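Local coordinates for citrate lyase subunit beta-like protein (Mycobacterium tuberculosis H37Rv, PDB 6CHU) that acts as a magnesium-dependent lyase of the HpcH/HpaI aldolase family, a TIM-barrel enzyme involved in itaconate dissimilation and leucine catabolism, at residues R204-A208 / V209-V213; H190-I193 / L194-E197; Q51-A54 / A55-A58. All coordinates share one frame; numbering follows the deposited sequence.

Contact 1 of 3, residues R204-A208 / V209-V213; sequences RDAAA and VGFDV
A Schellman motif ends the helix 196-209, with Phe211 and Gly210 turning back onto Ala206 and Ala207 of its last turn. The backbone N of Phe211 donates to Ala206 O at 3.0 Å, from a position 37° above the carbonyl plane. One step earlier, Gly210 N reaches Ala207 O at 3.3 Å. Weak bonds from Val209 N and Gly210 N also reach Ala206 O. Gly210 makes the reversal possible by adopting a positive phi of 104°.

The classic hydrophobic partner of this motif is present as well: CD2 of Phe211 lies 3.8 Å from CB of Ala206. Phe211 has its CG anti to the carbonyl carbon (chi1 -85°), which carries the ring back beside the helix and leaves Ala206 O at the ring edge, in its plane. CB of Phe211 comes to 3.4 Å from Ala206 O. The ring also packs on Leu175 of helix 165-180 and on Ala185 of strand 184-187, joining the C-terminal end of this helix to the barrel just ahead of strand 213-216.

Val209 brings CG2 to 3.4 Å from Ala206 O, that methyl being wedged between its own backbone N and carbonyl carbon. Its side chain also touches Arg164 of the second subunit and approaches a bound acetate. Asp205 sends its carboxylate to the same neighbour, where OD2 forms a salt bridge with Arg158 of the second subunit.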
# COMPACT_ATOMS: atom_id res chain seq x y z
N ARG A 204 12.48 -13.70 10.35
CA ARG A 204 13.51 -13.50 9.33
C ARG A 204 13.06 -12.49 8.29
O ARG A 204 13.82 -11.59 7.90
CB ARG A 204 13.88 -14.83 8.67
CG ARG A 204 14.78 -15.72 9.49
CD ARG A 204 15.15 -16.95 8.67
NE ARG A 204 16.01 -17.87 9.40
CZ ARG A 204 16.21 -19.13 9.04
NH1 ARG A 204 15.59 -19.62 7.98
NH2 ARG A 204 17.01 -19.91 9.76
N ASP A 205 11.81 -12.62 7.82
CA ASP A 205 11.25 -11.66 6.87
C ASP A 205 11.27 -10.25 7.46
O ASP A 205 11.62 -9.28 6.77
CB ASP A 205 9.82 -12.05 6.52
CG ASP A 205 9.73 -13.12 5.44
OD1 ASP A 205 10.78 -13.65 5.01
OD2 ASP A 205 8.59 -13.42 5.02
N ALA A 206 10.87 -10.12 8.72
CA ALA A 206 10.78 -8.81 9.34
C ALA A 206 12.16 -8.18 9.49
O ALA A 206 12.35 -7.00 9.14
CB ALA A 206 10.08 -8.93 10.69
N ALA A 207 13.15 -8.96 9.94
CA ALA A 207 14.50 -8.45 10.11
C ALA A 207 15.12 -8.07 8.77
O ALA A 207 15.88 -7.10 8.67
CB ALA A 207 15.37 -9.49 10.82
N ALA A 208 14.80 -8.82 7.72
CA ALA A 208 15.40 -8.57 6.41
C ALA A 208 14.99 -7.21 5.84
O ALA A 208 15.76 -6.61 5.09
CB ALA A 208 15.03 -9.68 5.44
N VAL A 209 13.77 -6.74 6.15
CA VAL A 209 13.29 -5.46 5.61
C VAL A 209 13.45 -4.31 6.59
O VAL A 209 13.10 -3.17 6.26
CB VAL A 209 11.82 -5.55 5.16
CG1 VAL A 209 11.67 -6.64 4.08
CG2 VAL A 209 10.86 -5.80 6.35
N GLY A 210 13.96 -4.57 7.79
CA GLY A 210 14.31 -3.51 8.71
C GLY A 210 13.36 -3.27 9.87
O GLY A 210 13.45 -2.20 10.49
N PHE A 211 12.46 -4.19 10.17
CA PHE A 211 11.80 -4.11 11.46
C PHE A 211 12.88 -4.16 12.54
O PHE A 211 13.94 -4.76 12.36
CB PHE A 211 10.78 -5.24 11.65
CG PHE A 211 9.43 -4.94 11.06
CD1 PHE A 211 8.49 -4.21 11.77
CD2 PHE A 211 9.10 -5.38 9.77
CE1 PHE A 211 7.24 -3.92 11.24
CE2 PHE A 211 7.85 -5.10 9.22
CZ PHE A 211 6.91 -4.37 9.96
N ASP A 212 12.62 -3.49 13.66
CA ASP A 212 13.56 -3.46 14.77
C ASP A 212 13.26 -4.51 15.82
O ASP A 212 14.17 -4.89 16.58
CB ASP A 212 13.52 -2.09 15.44
CG ASP A 212 13.88 -0.98 14.49
OD1 ASP A 212 15.05 -0.97 14.07
OD2 ASP A 212 13.00 -0.18 14.13
N VAL A 213 12.02 -4.97 15.87
CA VAL A 213 11.49 -5.79 16.95
C VAL A 213 10.45 -6.74 16.36
O VAL A 213 9.66 -6.34 15.50
CB VAL A 213 10.84 -4.92 18.05
CG1 VAL A 213 10.03 -5.78 19.03
CG2 VAL A 213 11.89 -4.07 18.79

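Contact 2 of 3, residues H190-I193 / L194-E197; sequences HLDI and LDVE
His190 donates from NE2 to OD2 of Asp195 over 2.7 Å, with an N-H...O angle of 155°. The acceptor lies almost exactly in the imidazole plane, at the ring edge, whereas the carboxylate is met from above its own plane; the two flat groups are turned 45° against each other. The second ring nitrogen, ND1, is hydrogen-bonded to Glu202, so both ring nitrogens are bonded to carboxylates. Rotation of the ring is thereby fixed, and the two acidic partners would be expected to favour a positively charged histidine.

Asp195 divides its carboxylate between two tasks. With CG anti to the backbone N (chi1 178°), OD2 is directed to His190; Asp195 is also the N-cap residue of the helix 196-209, and its OD1 accepts from Gly198 N. The residue also closes a type I beta turn that begins at Asp192: Asp195 N bonds to Asp192 O at 3.0 Å. It is then the centre of an inverse gamma turn, whose bond from Val196 N to Leu194 O is weak. Turn and cap together carry the chain from the loop that follows strand 184-187 into the next helix of the barrel.

The Asp192 and Asp195 side chains cross at about a right angle, with CG of Asp192 3.4 Å from CB of Asp195. OD2 of Asp192 is 4.4 Å from OD2 of Asp195, a like-charge approach that the histidine probably offsets.

Farther out, CG2 of Val196 rests 4.2 Å from Ile193 O. The Ile193 side chain turns to Ile217 and His218, and meets Met259 of the third subunit.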
# COMPACT_ATOMS: atom_id res chain seq x y z
N HIS A 190 2.88 -13.46 16.58
CA HIS A 190 2.57 -14.73 15.93
C HIS A 190 1.73 -15.52 16.91
O HIS A 190 2.27 -16.11 17.84
CB HIS A 190 3.86 -15.45 15.57
CG HIS A 190 3.68 -16.53 14.55
ND1 HIS A 190 3.69 -16.28 13.19
CD2 HIS A 190 3.51 -17.87 14.68
CE1 HIS A 190 3.53 -17.42 12.54
NE2 HIS A 190 3.40 -18.39 13.42
N LEU A 191 0.40 -15.53 16.72
CA LEU A 191 -0.47 -16.12 17.73
C LEU A 191 -0.34 -17.63 17.83
O LEU A 191 -0.64 -18.20 18.89
CB LEU A 191 -1.93 -15.75 17.45
CG LEU A 191 -2.32 -14.29 17.72
CD1 LEU A 191 -3.82 -14.17 17.66
CD2 LEU A 191 -1.82 -13.81 19.07
N ASP A 192 0.11 -18.30 16.76
CA ASP A 192 0.27 -19.75 16.78
C ASP A 192 1.61 -20.07 17.44
O ASP A 192 2.64 -20.19 16.78
CB ASP A 192 0.19 -20.33 15.37
CG ASP A 192 0.08 -21.84 15.36
OD1 ASP A 192 0.30 -22.47 16.41
OD2 ASP A 192 -0.21 -22.42 14.29
N ILE A 193 1.56 -20.27 18.76
CA ILE A 193 2.78 -20.34 19.57
C ILE A 193 3.64 -21.53 19.15
O ILE A 193 4.87 -21.41 19.03
CB ILE A 193 2.42 -20.42 21.07
CG1 ILE A 193 1.76 -19.12 21.51
CG2 ILE A 193 3.65 -20.74 21.90
CD1 ILE A 193 1.27 -19.16 22.95
N LEU A 194 3.03 -22.69 18.97
CA LEU A 194 3.80 -23.88 18.63
C LEU A 194 4.28 -23.88 17.18
O LEU A 194 5.09 -24.74 16.82
CB LEU A 194 2.97 -25.14 18.90
CG LEU A 194 2.57 -25.35 20.36
CD1 LEU A 194 1.74 -26.62 20.51
CD2 LEU A 194 3.80 -25.41 21.24
N ASP A 195 3.79 -22.95 16.35
CA ASP A 195 4.25 -22.79 14.97
C ASP A 195 5.58 -22.05 14.96
O ASP A 195 5.69 -20.87 14.59
CB ASP A 195 3.20 -22.07 14.14
CG ASP A 195 3.64 -21.83 12.71
OD1 ASP A 195 4.42 -22.66 12.17
OD2 ASP A 195 3.24 -20.80 12.13
N VAL A 196 6.63 -22.76 15.38
CA VAL A 196 7.96 -22.16 15.41
C VAL A 196 8.49 -21.96 14.00
O VAL A 196 9.19 -20.97 13.72
CB VAL A 196 8.90 -23.04 16.26
CG1 VAL A 196 10.36 -22.61 16.10
CG2 VAL A 196 8.49 -22.99 17.72
N GLU A 197 8.17 -22.88 13.09
CA GLU A 197 8.58 -22.72 11.69
C GLU A 197 8.04 -21.42 11.11
O GLU A 197 8.79 -20.63 10.51
CB GLU A 197 8.11 -23.92 10.87
CG GLU A 197 8.42 -23.83 9.39
CD GLU A 197 7.81 -24.97 8.59
OE1 GLU A 197 6.82 -25.58 9.06
OE2 GLU A 197 8.31 -25.27 7.48

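Contact 3 of 3, residues Q51-A54 / A55-A58; sequences QKPA and ARNA
The extended side chain of Arg56 runs back toward the start of its helix and lays its guanidinium over the backbone of Lys52, one turn earlier. Its course is set by CG standing anti to the carbonyl carbon (chi1 -64°) and by a straight chain from CG to NE. One guanidinium face covers Lys52 C, with NH1 of Arg56 3.8 Å from that atom, while NH2 of Arg56 comes to 3.8 Å from CB of Lys52. The two side chains cross obliquely, and CD of Pro53 borders NH1 of Arg56 at 4.0 Å. Nearer the backbone, CG of Arg56 is 3.3 Å from Lys52 O, the carbonyl that also accepts from Arg56 N at 3.0 Å.

The helix 52-61 links strands 38-42 and 69-72 in a beta-alpha-beta unit of the TIM barrel. Lys52 bends at its last torsion and delivers NZ to Leu43 O and Val47 O, while Arg56 forms salt bridges with Asp84 and Asp80 of the helix 79-89. With Lys52 NZ and Arg56 NH2 6.1 Å apart, each cation has oxygen partners of its own, so their like charges can probably coexist at modest cost.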
# COMPACT_ATOMS: atom_id res chain seq x y z
N GLN A 51 -10.49 -8.20 35.69
CA GLN A 51 -9.18 -8.30 36.32
C GLN A 51 -8.32 -7.06 36.12
O GLN A 51 -7.20 -7.02 36.65
CB GLN A 51 -8.44 -9.53 35.78
CG GLN A 51 -9.09 -10.85 36.17
CD GLN A 51 -9.42 -10.89 37.64
OE1 GLN A 51 -10.58 -11.03 38.03
NE2 GLN A 51 -8.39 -10.77 38.48
N LYS A 52 -8.80 -6.06 35.39
CA LYS A 52 -7.97 -4.89 35.12
C LYS A 52 -7.67 -4.08 36.38
O LYS A 52 -6.54 -3.58 36.52
CB LYS A 52 -8.64 -4.01 34.05
CG LYS A 52 -8.72 -4.65 32.67
CD LYS A 52 -9.28 -3.69 31.64
CE LYS A 52 -9.49 -4.35 30.27
NZ LYS A 52 -8.25 -4.96 29.75
N PRO A 53 -8.62 -3.89 37.31
CA PRO A 53 -8.24 -3.23 38.58
C PRO A 53 -7.14 -3.96 39.32
O PRO A 53 -6.22 -3.32 39.85
CB PRO A 53 -9.56 -3.22 39.36
CG PRO A 53 -10.59 -3.14 38.31
CD PRO A 53 -10.09 -4.00 37.19
N ALA A 54 -7.19 -5.30 39.38
CA ALA A 54 -6.11 -6.04 40.02
C ALA A 54 -4.80 -5.90 39.24
O ALA A 54 -3.72 -5.90 39.85
CB ALA A 54 -6.49 -7.51 40.17
N ALA A 55 -4.87 -5.77 37.92
CA ALA A 55 -3.66 -5.60 37.12
C ALA A 55 -3.01 -4.25 37.41
O ALA A 55 -1.78 -4.14 37.43
CB ALA A 55 -3.98 -5.74 35.63
N ARG A 56 -3.83 -3.21 37.63
CA ARG A 56 -3.28 -1.89 37.94
C ARG A 56 -2.58 -1.89 39.29
O ARG A 56 -1.54 -1.23 39.45
CB ARG A 56 -4.40 -0.85 37.91
CG ARG A 56 -5.00 -0.71 36.53
CD ARG A 56 -6.12 0.32 36.43
NE ARG A 56 -6.69 0.26 35.09
CZ ARG A 56 -7.91 -0.16 34.80
NH1 ARG A 56 -8.75 -0.52 35.76
NH2 ARG A 56 -8.31 -0.21 33.53
N ASN A 57 -3.11 -2.62 40.28
CA ASN A 57 -2.43 -2.73 41.56
C ASN A 57 -1.12 -3.51 41.41
O ASN A 57 -0.10 -3.13 42.01
CB ASN A 57 -3.34 -3.40 42.59
CG ASN A 57 -4.53 -2.54 42.96
OD1 ASN A 57 -4.46 -1.32 42.92
ND2 ASN A 57 -5.64 -3.19 43.30
N ALA A 58 -1.12 -4.59 40.63
CA ALA A 58 0.12 -5.33 40.42
C ALA A 58 1.15 -4.45 39.72
O ALA A 58 2.35 -4.54 40.01
CB ALA A 58 -0.15 -6.59 39.60

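Along the chain the order is contact 3, contact 2, contact 1. Contacts 2 and 1 lie at the start and the end of one helix, 196-209, their centres about 17 Å apart and their nearest atoms about 7 Å apart; that helix connects strands 184-187 and 213-216, the last two of the eight-stranded barrel. Contact 3 belongs to the helix 52-61, early in the same barrel. Its centre is about 28 Å from that of contact 2 and about 34 Å from that of contact 1; contacts 1 and 3 lie on opposite sides of the chain's centre. The C-terminal end of the helix 196-209 meets the second subunit, and the loop leading into its start meets the third.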